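Local coordinates for protein separin (Saccharomyces cerevisiae, PDB 5U1T) that cleaves the MCD1/SCC1 subunit of cohesin as a caspase-like cysteine protease at anaphase onset and is held inactive by securin for most of the cell cycle, at residues 832-837 against 875-880; 762-767 against 797-802; 844-849 against 1506-1511. One frame throughout, in Å; residues are numbered along the deposited sequence.

Contact 1: 832-837 against 875-880; sequences VYRCLH and LTMFLY
H837 and M877 bring the backbones of 832-837 and 875-880 closest, their CA atoms 7.5 Å apart. Both segments are helical and run in broadly the same direction, at 37° to each other. With the axes 11.1 Å apart at closest approach, long side chains have to bridge the gap. M877 does most of this work. Extended beyond CG, its chain reaches between the imidazole of H837 and the guanidinium of R834, crossing each side chain at about a right angle. Its CB sits over one face of the H837 ring, 3.8 Å from the centroid and 18° off the normal, a CH-pi contact. SD meets that ring obliquely, 3.6 Å from H837 CD2, and also lies over a guanidinium face, where M877 CE comes 3.6 Å from R834 NH1. The segments lie on helices 829-845 and 872-881, with helix 849-863 between them in the chain, so this is packing between a helix and its next-but-one neighbour, consistent with a superhelical array of helices. H837 holds CG opposite the backbone N (chi1 168°), which lays the ring across M877 CB, while ND1 is tied by a hydrogen bond to D881. With an alanine here, M877 CB would probably lose the ring face that covers it, and D881 would be left without this mate. R834 is fixed in its turn by a hydrogen bond from NE to S874. One turn earlier than H837, the Y833 ring presents its edge to M877 CB, and the hydroxyl OH lies 3.5 Å from F878 CB, near the plane of the F878 ring. F863 of helix 849-863 stacks on F878 and also meets the Y833 ring.

Contact 2: 762-767 against 797-802; sequences DCRKAQ and FQLIKI
L799 lays its branched end against C763, with CG 3.7 Å from C763 CB and CD2 3.8 Å from the same atom. The two residues belong to consecutive helices, 756-775 and 782-805, which form an antiparallel helical hairpin. Here the short segments meet at 155°, their axes 10.1 Å apart at closest approach. C763 and L799 are also the nearest CA pair, and each has its CB directed toward the opposing helix, so a small residue on one helix leaves room for the bulky fork of leucine on the other. The fork reaches further still. Its CD1 branch meets Q767, one turn along from C763, whose side chain comes from the opposite direction and sets OE1 3.6 Å from L799 CD1. This is a van der Waals contact between an amide end and a methyl group, with no polar bond between them. Other helices close round the hairpin: A747 of helix 729-752 packs on C763, and Y815 of helix 809-825 lies against L799 and R764. The chain of another protein also packs here. R764 turns its polar end to that partner, giving NE to a backbone atom of it in a hydrogen bond, and also makes a cation-pi contact with Y1095. C763 SG also meets Q798 and I802. I802 CD1 approaches it more distantly, whereas Q798, bent at chi2 (43°), which turns its amide from the cysteine, offers its aliphatic stem, placing CB 3.6 Å from C763 SG.

Contact 3: 844-849 against 1506-1511; sequences MITEQT and GKLEPT
I845 and K1507 form the firm centre of this contact: the amide N of K1507 gives a hydrogen bond to I845 O, 3.0 Å long and nearly straight at 175°. The acceptor belongs to the last turn of helix 829-845, where carbonyl groups run out of amide partners within the helix, so a loop amide from far along the chain supplies one. The helix ends in a Schellman motif, with E847 the first residue to leave helical geometry, at positive phi. G1506 fits closely against this end; its phi is positive too. Next to the backbone bond, L1508 spreads its two methyls over two residues, with CD1 3.6 Å from T846 CG2 and CD2 4.0 Å from I845 CG2. T846 turns its hydroxyl elsewhere, to the backbone oxygen of Y842.

The outer side is looser and polar. E847, exposed to solvent, extends alongside G1506 and forms a salt bridge with K1507; the lysine NZ lies 3.2 Å from E847 OE1, which accepts through its anti lone pair. A final bend in the lysine chain (chi4 54°) swings NZ to the carboxylate. The lysine's positive charge, near a helix C-terminus, is also likely to be favourable electrostatically.

Joined in this way are the end of helix 829-845 and the loop between strand 1492-1494 and helix 1513-1519; L1508 extends the packing to A809 and C812 of helix 809-825, and K1507 touches H1037 of helix 1036-1054.

How the contacts relate
Helix 829-845 is the common thread. Contact 1 uses its N-terminal half and contact 3 its C-terminal end, their centres about 21 Å apart, without touching. Contact 2 joins the same array from the other flank: its centre is about 20 Å from that of contact 1, yet the two meet directly where F797 CZ packs 3.6 Å from C835 SG. Contacts 2 and 3 do not touch, their nearest atoms lying about 7 Å apart. Thus two contacts stay within the helical array, while contact 3 links it to the protease region. None lies at the probable catalytic C1497, although the loop of contact 3 follows it closely in sequence.

Contact 1: 832-837 against 875-880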
ATOM      1  N   VAL A 832       7.926  10.158   1.137  1.00 54.15           N
ATOM      2  CA  VAL A 832       8.962  10.857   1.869  1.00 54.94           C
ATOM      3  C   VAL A 832       8.387  12.091   2.561  1.00 54.12           C
ATOM      4  O   VAL A 832       8.642  12.312   3.749  1.00 55.38           O
ATOM      5  CB  VAL A 832      10.123  11.240   0.939  1.00 55.38           C
ATOM      6  CG1 VAL A 832      11.119  12.134   1.641  1.00 48.69           C
ATOM      7  CG2 VAL A 832      10.808   9.985   0.444  1.00 55.69           C
ATOM      8  N   TYR A 833       7.591  12.879   1.845  1.00 52.91           N
ATOM      9  CA  TYR A 833       6.987  14.052   2.461  1.00 49.82           C
ATOM     10  C   TYR A 833       6.105  13.671   3.649  1.00 53.33           C
ATOM     11  O   TYR A 833       6.309  14.171   4.747  1.00 52.23           O
ATOM     12  CB  TYR A 833       6.146  14.878   1.482  1.00 53.87           C
ATOM     13  CG  TYR A 833       5.469  15.995   2.247  1.00 54.56           C
ATOM     14  CD1 TYR A 833       6.232  17.015   2.813  1.00 53.78           C
ATOM     15  CD2 TYR A 833       4.096  15.983   2.495  1.00 45.76           C
ATOM     16  CE1 TYR A 833       5.655  18.006   3.563  1.00 50.39           C
ATOM     17  CE2 TYR A 833       3.509  16.976   3.253  1.00 53.93           C
ATOM     18  CZ  TYR A 833       4.296  17.986   3.785  1.00 54.17           C
ATOM     19  OH  TYR A 833       3.738  18.993   4.544  1.00 57.64           O
ATOM     20  N   ARG A 834       5.123  12.803   3.423  1.00 52.42           N
ATOM     21  CA  ARG A 834       4.177  12.443   4.465  1.00 47.25           C
ATOM     22  C   ARG A 834       4.871  11.911   5.708  1.00 52.59           C
ATOM     23  O   ARG A 834       4.451  12.221   6.836  1.00 56.72           O
ATOM     24  CB  ARG A 834       3.173  11.403   3.971  1.00 45.73           C
ATOM     25  CG  ARG A 834       2.159  11.915   3.003  1.00 50.26           C
ATOM     26  CD  ARG A 834       1.445  13.133   3.525  1.00 48.75           C
ATOM     27  NE  ARG A 834       0.532  13.647   2.518  1.00 53.77           N
ATOM     28  CZ  ARG A 834      -0.746  13.285   2.411  1.00 55.74           C
ATOM     29  NH1 ARG A 834      -1.261  12.421   3.272  1.00 56.56           N
ATOM     30  NH2 ARG A 834      -1.514  13.796   1.449  1.00 55.76           N
ATOM     31  N   CYS A 835       5.927  11.131   5.518  1.00 47.68           N
ATOM     32  CA  CYS A 835       6.640  10.582   6.660  1.00 53.76           C
ATOM     33  C   CYS A 835       7.374  11.682   7.420  1.00 55.52           C
ATOM     34  O   CYS A 835       7.383  11.697   8.647  1.00 54.93           O
ATOM     35  CB  CYS A 835       7.628   9.510   6.229  1.00 54.93           C
ATOM     36  SG  CYS A 835       6.883   7.951   5.785  1.00 58.71           S
ATOM     37  N   LEU A 836       7.994  12.600   6.688  1.00 54.14           N
ATOM     38  CA  LEU A 836       8.681  13.704   7.334  1.00 53.96           C
ATOM     39  C   LEU A 836       7.701  14.629   8.066  1.00 56.38           C
ATOM     40  O   LEU A 836       8.061  15.222   9.085  1.00 56.44           O
ATOM     41  CB  LEU A 836       9.497  14.502   6.319  1.00 55.08           C
ATOM     42  CG  LEU A 836      10.790  13.812   5.873  1.00 60.63           C
ATOM     43  CD1 LEU A 836      11.485  14.617   4.774  1.00 50.00           C
ATOM     44  CD2 LEU A 836      11.700  13.586   7.068  1.00 53.02           C
ATOM     45  N   HIS A 837       6.479  14.746   7.546  1.00 50.88           N
ATOM     46  CA  HIS A 837       5.453  15.569   8.163  1.00 47.91           C
ATOM     47  C   HIS A 837       5.031  14.941   9.465  1.00 55.10           C
ATOM     48  O   HIS A 837       4.842  15.637  10.455  1.00 53.92           O
ATOM     49  CB  HIS A 837       4.244  15.726   7.243  1.00 53.80           C
ATOM     50  CG  HIS A 837       3.026  16.310   7.910  1.00 52.68           C
ATOM     51  ND1 HIS A 837       2.914  17.648   8.226  1.00 53.88           N
ATOM     52  CD2 HIS A 837       1.853  15.741   8.271  1.00 51.42           C
ATOM     53  CE1 HIS A 837       1.730  17.871   8.764  1.00 53.55           C
ATOM     54  NE2 HIS A 837       1.064  16.730   8.796  1.00 53.02           N
ATOM     55  N   LEU A 875      -1.096  19.792   0.831  1.00 54.99           N
ATOM     56  CA  LEU A 875      -0.913  21.245   0.907  1.00 55.16           C
ATOM     57  C   LEU A 875      -1.349  21.784   2.270  1.00 59.94           C
ATOM     58  O   LEU A 875      -0.640  22.597   2.884  1.00 56.78           O
ATOM     59  CB  LEU A 875      -1.684  21.960  -0.202  1.00 47.98           C
ATOM     60  CG  LEU A 875      -1.623  23.487  -0.132  1.00 57.14           C
ATOM     61  CD1 LEU A 875      -0.229  24.045  -0.392  1.00 46.21           C
ATOM     62  CD2 LEU A 875      -2.643  24.102  -1.069  1.00 52.22           C
ATOM     63  N   THR A 876      -2.511  21.333   2.740  1.00 57.97           N
ATOM     64  CA  THR A 876      -2.994  21.762   4.043  1.00 57.89           C
ATOM     65  C   THR A 876      -2.031  21.289   5.134  1.00 58.30           C
ATOM     66  O   THR A 876      -1.773  22.026   6.089  1.00 58.93           O
ATOM     67  CB  THR A 876      -4.416  21.263   4.320  1.00 56.62           C
ATOM     68  OG1 THR A 876      -4.472  19.843   4.184  1.00 51.73           O
ATOM     69  CG2 THR A 876      -5.383  21.907   3.339  1.00 58.63           C
ATOM     70  N   MET A 877      -1.467  20.090   4.970  1.00 53.96           N
ATOM     71  CA  MET A 877      -0.442  19.633   5.897  1.00 56.52           C
ATOM     72  C   MET A 877       0.776  20.547   5.868  1.00 58.47           C
ATOM     73  O   MET A 877       1.366  20.848   6.902  1.00 55.28           O
ATOM     74  CB  MET A 877      -0.015  18.206   5.590  1.00 54.30           C
ATOM     75  CG  MET A 877      -1.078  17.176   5.875  1.00 57.13           C
ATOM     76  SD  MET A 877      -0.507  15.507   5.517  1.00 55.32           S
ATOM     77  CE  MET A 877      -1.981  14.603   5.983  1.00 43.37           C
ATOM     78  N   PHE A 878       1.151  20.997   4.682  1.00 58.07           N
ATOM     79  CA  PHE A 878       2.297  21.881   4.579  1.00 58.26           C
ATOM     80  C   PHE A 878       1.979  23.239   5.219  1.00 57.88           C
ATOM     81  O   PHE A 878       2.800  23.780   5.961  1.00 54.53           O
ATOM     82  CB  PHE A 878       2.708  22.035   3.115  1.00 53.52           C
ATOM     83  CG  PHE A 878       3.834  23.007   2.882  1.00 50.06           C
ATOM     84  CD1 PHE A 878       5.149  22.650   3.136  1.00 50.84           C
ATOM     85  CD2 PHE A 878       3.581  24.271   2.373  1.00 49.94           C
ATOM     86  CE1 PHE A 878       6.196  23.549   2.899  1.00 51.89           C
ATOM     87  CE2 PHE A 878       4.619  25.163   2.137  1.00 43.70           C
ATOM     88  CZ  PHE A 878       5.924  24.805   2.397  1.00 47.38           C
ATOM     89  N   LEU A 879       0.783  23.767   4.944  1.00 56.29           N
ATOM     90  CA  LEU A 879       0.375  25.084   5.434  1.00 54.60           C
ATOM     91  C   LEU A 879       0.267  25.112   6.956  1.00 60.58           C
ATOM     92  O   LEU A 879       0.671  26.077   7.600  1.00 61.21           O
ATOM     93  CB  LEU A 879      -0.951  25.497   4.804  1.00 53.99           C
ATOM     94  CG  LEU A 879      -0.856  25.783   3.307  1.00 58.95           C
ATOM     95  CD1 LEU A 879      -2.179  26.230   2.727  1.00 59.28           C
ATOM     96  CD2 LEU A 879       0.207  26.815   3.057  1.00 58.47           C
ATOM     97  N   TYR A 880      -0.287  24.038   7.511  1.00 61.22           N
ATOM     98  CA  TYR A 880      -0.349  23.809   8.951  1.00 56.32           C
ATOM     99  C   TYR A 880       1.018  23.829   9.625  1.00 53.17           C
ATOM    100  O   TYR A 880       1.258  24.621  10.527  1.00 55.26           O
ATOM    101  CB  TYR A 880      -1.011  22.473   9.217  1.00 55.45           C
ATOM    102  CG  TYR A 880      -1.263  22.185  10.669  1.00 58.50           C
ATOM    103  CD1 TYR A 880      -2.266  22.847  11.352  1.00 59.07           C
ATOM    104  CD2 TYR A 880      -0.516  21.233  11.351  1.00 57.77           C
ATOM    105  CE1 TYR A 880      -2.522  22.580  12.663  1.00 55.51           C
ATOM    106  CE2 TYR A 880      -0.767  20.956  12.673  1.00 59.78           C
ATOM    107  CZ  TYR A 880      -1.772  21.636  13.323  1.00 62.19           C
ATOM    108  OH  TYR A 880      -2.051  21.378  14.647  1.00 73.04           O
TER

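Contact 2: 762-767 against 797-802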
ATOM      1  N   ASP A 762      -3.084  -6.031  15.677  1.00 67.21           N
ATOM      2  CA  ASP A 762      -3.475  -5.894  14.282  1.00 66.37           C
ATOM      3  C   ASP A 762      -2.345  -5.302  13.459  1.00 72.22           C
ATOM      4  O   ASP A 762      -1.839  -5.942  12.530  1.00 73.90           O
ATOM      5  CB  ASP A 762      -4.723  -5.028  14.150  1.00 60.00           C
ATOM      6  CG  ASP A 762      -5.980  -5.764  14.549  1.00 63.35           C
ATOM      7  OD1 ASP A 762      -5.923  -6.993  14.785  1.00 62.65           O
ATOM      8  OD2 ASP A 762      -7.043  -5.110  14.621  1.00 72.09           O
ATOM      9  N   CYS A 763      -1.974  -4.076  13.810  1.00 69.57           N
ATOM     10  CA  CYS A 763      -0.812  -3.389  13.255  1.00 67.19           C
ATOM     11  C   CYS A 763       0.393  -4.281  13.022  1.00 64.93           C
ATOM     12  O   CYS A 763       1.080  -4.148  12.017  1.00 69.71           O
ATOM     13  CB  CYS A 763      -0.387  -2.257  14.189  1.00 69.82           C
ATOM     14  SG  CYS A 763      -0.850  -0.658  13.611  1.00 73.03           S
ATOM     15  N   ARG A 764       0.660  -5.175  13.965  1.00 64.13           N
ATOM     16  CA  ARG A 764       1.842  -6.023  13.884  1.00 70.29           C
ATOM     17  C   ARG A 764       1.644  -7.166  12.886  1.00 68.44           C
ATOM     18  O   ARG A 764       2.600  -7.619  12.269  1.00 69.10           O
ATOM     19  CB  ARG A 764       2.202  -6.564  15.270  1.00 72.26           C
ATOM     20  CG  ARG A 764       2.587  -5.467  16.283  1.00 75.28           C
ATOM     21  CD  ARG A 764       4.019  -4.981  16.114  1.00 73.12           C
ATOM     22  NE  ARG A 764       4.925  -6.121  16.131  1.00 74.27           N
ATOM     23  CZ  ARG A 764       5.456  -6.661  15.038  1.00 80.62           C
ATOM     24  NH1 ARG A 764       6.250  -7.720  15.147  1.00 84.77           N
ATOM     25  NH2 ARG A 764       5.193  -6.147  13.836  1.00 77.57           N
ATOM     26  N   LYS A 765       0.407  -7.625  12.732  1.00 65.97           N
ATOM     27  CA  LYS A 765       0.091  -8.589  11.696  1.00 66.17           C
ATOM     28  C   LYS A 765       0.300  -7.952  10.328  1.00 70.45           C
ATOM     29  O   LYS A 765       0.853  -8.571   9.419  1.00 67.58           O
ATOM     30  CB  LYS A 765      -1.341  -9.080  11.822  1.00 67.62           C
ATOM     31  CG  LYS A 765      -1.627  -9.860  13.057  1.00 71.03           C
ATOM     32  CD  LYS A 765      -3.093 -10.223  13.090  1.00 71.04           C
ATOM     33  CE  LYS A 765      -3.446 -10.908  14.390  1.00 71.74           C
ATOM     34  NZ  LYS A 765      -4.904 -11.127  14.502  1.00 71.95           N
ATOM     35  N   ALA A 766      -0.158  -6.709  10.200  1.00 61.77           N
ATOM     36  CA  ALA A 766      -0.032  -5.964   8.966  1.00 59.26           C
ATOM     37  C   ALA A 766       1.434  -5.869   8.577  1.00 63.62           C
ATOM     38  O   ALA A 766       1.789  -6.045   7.420  1.00 67.81           O
ATOM     39  CB  ALA A 766      -0.642  -4.592   9.105  1.00 54.39           C
ATOM     40  N   GLN A 767       2.291  -5.619   9.551  1.00 63.52           N
ATOM     41  CA  GLN A 767       3.713  -5.501   9.277  1.00 66.64           C
ATOM     42  C   GLN A 767       4.372  -6.841   8.995  1.00 67.87           C
ATOM     43  O   GLN A 767       5.321  -6.924   8.222  1.00 71.23           O
ATOM     44  CB  GLN A 767       4.416  -4.834  10.446  1.00 67.29           C
ATOM     45  CG  GLN A 767       4.239  -3.362  10.472  1.00 63.71           C
ATOM     46  CD  GLN A 767       5.322  -2.693  11.282  1.00 76.82           C
ATOM     47  OE1 GLN A 767       5.739  -3.206  12.342  1.00 72.18           O
ATOM     48  NE2 GLN A 767       5.809  -1.544  10.786  1.00 76.77           N
ATOM     49  N   PHE A 797       2.915   4.937  10.995  1.00 49.59           N
ATOM     50  CA  PHE A 797       2.066   5.995  11.512  1.00 56.47           C
ATOM     51  C   PHE A 797       1.101   5.454  12.595  1.00 58.55           C
ATOM     52  O   PHE A 797       1.042   5.972  13.708  1.00 55.41           O
ATOM     53  CB  PHE A 797       1.264   6.656  10.383  1.00 53.15           C
ATOM     54  CG  PHE A 797       2.109   7.276   9.295  1.00 55.94           C
ATOM     55  CD1 PHE A 797       3.466   7.507   9.475  1.00 55.63           C
ATOM     56  CD2 PHE A 797       1.533   7.634   8.076  1.00 54.48           C
ATOM     57  CE1 PHE A 797       4.237   8.081   8.443  1.00 57.49           C
ATOM     58  CE2 PHE A 797       2.287   8.206   7.054  1.00 52.98           C
ATOM     59  CZ  PHE A 797       3.640   8.438   7.239  1.00 54.23           C
ATOM     60  N   GLN A 798       0.373   4.395  12.276  1.00 55.71           N
ATOM     61  CA  GLN A 798      -0.604   3.866  13.206  1.00 57.84           C
ATOM     62  C   GLN A 798       0.022   3.393  14.525  1.00 58.60           C
ATOM     63  O   GLN A 798      -0.489   3.709  15.596  1.00 56.56           O
ATOM     64  CB  GLN A 798      -1.380   2.715  12.565  1.00 57.06           C
ATOM     65  CG  GLN A 798      -2.773   2.521  13.141  1.00 62.22           C
ATOM     66  CD  GLN A 798      -3.492   3.850  13.354  1.00 66.29           C
ATOM     67  OE1 GLN A 798      -3.850   4.554  12.403  1.00 68.67           O
ATOM     68  NE2 GLN A 798      -3.672   4.216  14.621  1.00 74.41           N
ATOM     69  N   LEU A 799       1.109   2.629  14.445  1.00 56.51           N
ATOM     70  CA  LEU A 799       1.748   2.083  15.634  1.00 54.50           C
ATOM     71  C   LEU A 799       2.267   3.205  16.528  1.00 60.88           C
ATOM     72  O   LEU A 799       2.047   3.190  17.747  1.00 58.40           O
ATOM     73  CB  LEU A 799       2.892   1.143  15.268  1.00 49.23           C
ATOM     74  CG  LEU A 799       2.588  -0.345  15.122  1.00 57.04           C
ATOM     75  CD1 LEU A 799       3.718  -1.019  14.353  1.00 62.87           C
ATOM     76  CD2 LEU A 799       2.400  -1.029  16.454  1.00 55.13           C
ATOM     77  N   ILE A 800       2.947   4.177  15.918  1.00 54.51           N
ATOM     78  CA  ILE A 800       3.436   5.333  16.651  1.00 50.17           C
ATOM     79  C   ILE A 800       2.274   6.095  17.292  1.00 50.83           C
ATOM     80  O   ILE A 800       2.326   6.410  18.465  1.00 53.89           O
ATOM     81  CB  ILE A 800       4.261   6.259  15.746  1.00 54.80           C
ATOM     82  CG1 ILE A 800       5.499   5.501  15.226  1.00 54.23           C
ATOM     83  CG2 ILE A 800       4.659   7.506  16.499  1.00 46.65           C
ATOM     84  CD1 ILE A 800       6.450   6.298  14.325  1.00 49.20           C
ATOM     85  N   LYS A 801       1.221   6.365  16.533  1.00 53.68           N
ATOM     86  CA  LYS A 801       0.047   7.002  17.085  1.00 46.99           C
ATOM     87  C   LYS A 801      -0.516   6.194  18.260  1.00 54.30           C
ATOM     88  O   LYS A 801      -0.936   6.774  19.265  1.00 59.98           O
ATOM     89  CB  LYS A 801      -1.020   7.194  16.003  1.00 47.66           C
ATOM     90  CG  LYS A 801      -0.855   8.434  15.109  1.00 48.42           C
ATOM     91  CD  LYS A 801      -1.887   8.382  13.970  1.00 52.65           C
ATOM     92  CE  LYS A 801      -2.375   9.767  13.512  1.00 64.19           C
ATOM     93  NZ  LYS A 801      -3.608   9.710  12.629  1.00 80.61           N
ATOM     94  N   ILE A 802      -0.516   4.870  18.169  1.00 50.27           N
ATOM     95  CA  ILE A 802      -1.127   4.072  19.234  1.00 57.44           C
ATOM     96  C   ILE A 802      -0.306   4.194  20.523  1.00 58.62           C
ATOM     97  O   ILE A 802      -0.853   4.244  21.627  1.00 58.37           O
ATOM     98  CB  ILE A 802      -1.266   2.577  18.855  1.00 59.36           C
ATOM     99  CG1 ILE A 802      -2.230   2.380  17.683  1.00 57.37           C
ATOM    100  CG2 ILE A 802      -1.794   1.768  20.026  1.00 50.87           C
ATOM    101  CD1 ILE A 802      -2.255   0.946  17.164  1.00 55.93           C
TER

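Contact 3: 844-849 against 1506-1511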
ATOM      1  N   MET A 844       7.702  17.207  17.808  1.00 52.81           N
ATOM      2  CA  MET A 844       7.035  18.261  18.554  1.00 54.41           C
ATOM      3  C   MET A 844       6.459  17.714  19.856  1.00 53.98           C
ATOM      4  O   MET A 844       6.716  18.250  20.911  1.00 54.48           O
ATOM      5  CB  MET A 844       5.932  18.896  17.720  1.00 52.09           C
ATOM      6  CG  MET A 844       6.363  20.120  16.945  1.00 57.73           C
ATOM      7  SD  MET A 844       4.915  21.025  16.315  1.00 76.12           S
ATOM      8  CE  MET A 844       3.674  20.652  17.576  1.00 68.29           C
ATOM      9  N   ILE A 845       5.682  16.645  19.764  1.00 53.32           N
ATOM     10  CA  ILE A 845       5.117  15.981  20.925  1.00 52.59           C
ATOM     11  C   ILE A 845       6.183  15.558  21.949  1.00 55.93           C
ATOM     12  O   ILE A 845       6.009  15.761  23.141  1.00 55.01           O
ATOM     13  CB  ILE A 845       4.292  14.742  20.498  1.00 53.65           C
ATOM     14  CG1 ILE A 845       3.165  15.158  19.561  1.00 51.73           C
ATOM     15  CG2 ILE A 845       3.718  13.998  21.709  1.00 52.38           C
ATOM     16  CD1 ILE A 845       2.281  14.008  19.131  1.00 55.36           C
ATOM     17  N   THR A 846       7.288  14.979  21.497  1.00 52.49           N
ATOM     18  CA  THR A 846       8.322  14.551  22.435  1.00 60.21           C
ATOM     19  C   THR A 846       9.302  15.691  22.724  1.00 60.04           C
ATOM     20  O   THR A 846      10.277  15.525  23.460  1.00 54.81           O
ATOM     21  CB  THR A 846       9.094  13.337  21.914  1.00 55.68           C
ATOM     22  OG1 THR A 846       9.531  13.604  20.582  1.00 53.52           O
ATOM     23  CG2 THR A 846       8.214  12.117  21.913  1.00 54.09           C
ATOM     24  N   GLU A 847       9.035  16.839  22.117  1.00 57.74           N
ATOM     25  CA  GLU A 847       9.783  18.051  22.394  1.00 61.34           C
ATOM     26  C   GLU A 847      11.260  17.915  22.114  1.00 59.62           C
ATOM     27  O   GLU A 847      12.065  18.596  22.727  1.00 60.98           O
ATOM     28  CB  GLU A 847       9.584  18.478  23.846  1.00 58.31           C
ATOM     29  CG  GLU A 847       8.190  18.993  24.150  1.00 63.02           C
ATOM     30  CD  GLU A 847       7.971  19.278  25.641  1.00 66.38           C
ATOM     31  OE1 GLU A 847       6.818  19.595  26.033  1.00 70.55           O
ATOM     32  OE2 GLU A 847       8.949  19.183  26.420  1.00 70.15           O
ATOM     33  N   GLN A 848      11.624  17.041  21.189  1.00 59.41           N
ATOM     34  CA  GLN A 848      13.018  16.936  20.798  1.00 53.96           C
ATOM     35  C   GLN A 848      13.302  18.048  19.817  1.00 60.78           C
ATOM     36  O   GLN A 848      13.364  17.822  18.616  1.00 63.74           O
ATOM     37  CB  GLN A 848      13.306  15.575  20.196  1.00 57.45           C
ATOM     38  CG  GLN A 848      12.546  14.486  20.895  1.00 55.52           C
ATOM     39  CD  GLN A 848      12.936  13.115  20.428  1.00 54.26           C
ATOM     40  OE1 GLN A 848      12.091  12.230  20.281  1.00 55.50           O
ATOM     41  NE2 GLN A 848      14.229  12.916  20.201  1.00 60.62           N
ATOM     42  N   THR A 849      13.480  19.257  20.333  1.00 60.70           N
ATOM     43  CA  THR A 849      13.355  20.435  19.504  1.00 63.24           C
ATOM     44  C   THR A 849      14.394  20.539  18.376  1.00 62.16           C
ATOM     45  O   THR A 849      14.158  21.227  17.391  1.00 65.18           O
ATOM     46  CB  THR A 849      13.387  21.721  20.376  1.00 67.93           C
ATOM     47  OG1 THR A 849      14.735  22.144  20.603  1.00 67.04           O
ATOM     48  CG2 THR A 849      12.676  21.496  21.702  1.00 56.48           C
ATOM     49  N   GLY A1506       9.131  15.025  26.423  1.00 54.29           N
ATOM     50  CA  GLY A1506       8.029  15.957  26.304  1.00 56.70           C
ATOM     51  C   GLY A1506       6.734  15.460  26.909  1.00 54.62           C
ATOM     52  O   GLY A1506       6.679  15.121  28.094  1.00 57.76           O
ATOM     53  N   LYS A1507       5.698  15.386  26.082  1.00 48.77           N
ATOM     54  CA  LYS A1507       4.357  15.076  26.542  1.00 48.28           C
ATOM     55  C   LYS A1507       4.087  13.594  26.619  1.00 50.31           C
ATOM     56  O   LYS A1507       2.960  13.164  26.825  1.00 54.14           O
ATOM     57  CB  LYS A1507       3.332  15.749  25.637  1.00 54.16           C
ATOM     58  CG  LYS A1507       3.506  17.251  25.577  1.00 55.02           C
ATOM     59  CD  LYS A1507       2.639  17.865  24.489  1.00 65.37           C
ATOM     60  CE  LYS A1507       3.154  19.263  24.128  1.00 69.57           C
ATOM     61  NZ  LYS A1507       4.621  19.218  23.760  1.00 60.01           N
ATOM     62  N   LEU A1508       5.124  12.796  26.459  1.00 53.41           N
ATOM     63  CA  LEU A1508       4.966  11.368  26.666  1.00 58.97           C
ATOM     64  C   LEU A1508       5.556  10.987  28.029  1.00 59.32           C
ATOM     65  O   LEU A1508       6.273  11.783  28.652  1.00 58.37           O
ATOM     66  CB  LEU A1508       5.626  10.576  25.535  1.00 57.73           C
ATOM     67  CG  LEU A1508       5.129  10.786  24.102  1.00 56.00           C
ATOM     68  CD1 LEU A1508       5.828   9.778  23.171  1.00 56.33           C
ATOM     69  CD2 LEU A1508       3.595  10.689  24.001  1.00 49.56           C
ATOM     70  N   GLU A1509       5.230   9.783  28.497  1.00 60.41           N
ATOM     71  CA  GLU A1509       5.756   9.295  29.763  1.00 59.95           C
ATOM     72  C   GLU A1509       7.198   8.855  29.596  1.00 61.03           C
ATOM     73  O   GLU A1509       7.557   8.247  28.592  1.00 59.78           O
ATOM     74  CB  GLU A1509       4.920   8.141  30.298  1.00 57.29           C
ATOM     75  CG  GLU A1509       3.485   8.495  30.562  1.00 59.02           C
ATOM     76  CD  GLU A1509       3.341   9.652  31.530  1.00 59.89           C
ATOM     77  OE1 GLU A1509       4.059   9.691  32.548  1.00 59.34           O
ATOM     78  OE2 GLU A1509       2.510  10.544  31.256  1.00 71.84           O
ATOM     79  N   PRO A1510       8.034   9.178  30.581  1.00 58.58           N
ATOM     80  CA  PRO A1510       9.436   8.788  30.543  1.00 54.86           C
ATOM     81  C   PRO A1510       9.571   7.375  31.077  1.00 58.19           C
ATOM     82  O   PRO A1510       8.585   6.822  31.555  1.00 59.16           O
ATOM     83  CB  PRO A1510      10.086   9.801  31.471  1.00 59.03           C
ATOM     84  CG  PRO A1510       9.040  10.025  32.514  1.00 57.69           C
ATOM     85  CD  PRO A1510       7.705   9.922  31.806  1.00 54.64           C
ATOM     86  N   THR A1511      10.756   6.784  30.997  1.00 59.69           N
ATOM     87  CA  THR A1511      10.989   5.550  31.737  1.00 59.69           C
ATOM     88  C   THR A1511      12.438   5.376  32.105  1.00 59.83           C
ATOM     89  O   THR A1511      13.304   6.150  31.691  1.00 64.97           O
ATOM     90  CB  THR A1511      10.551   4.283  30.972  1.00 69.44           C
ATOM     91  OG1 THR A1511      10.559   3.168  31.884  1.00 70.36           O
ATOM     92  CG2 THR A1511      11.493   3.997  29.765  1.00 56.64           C
TER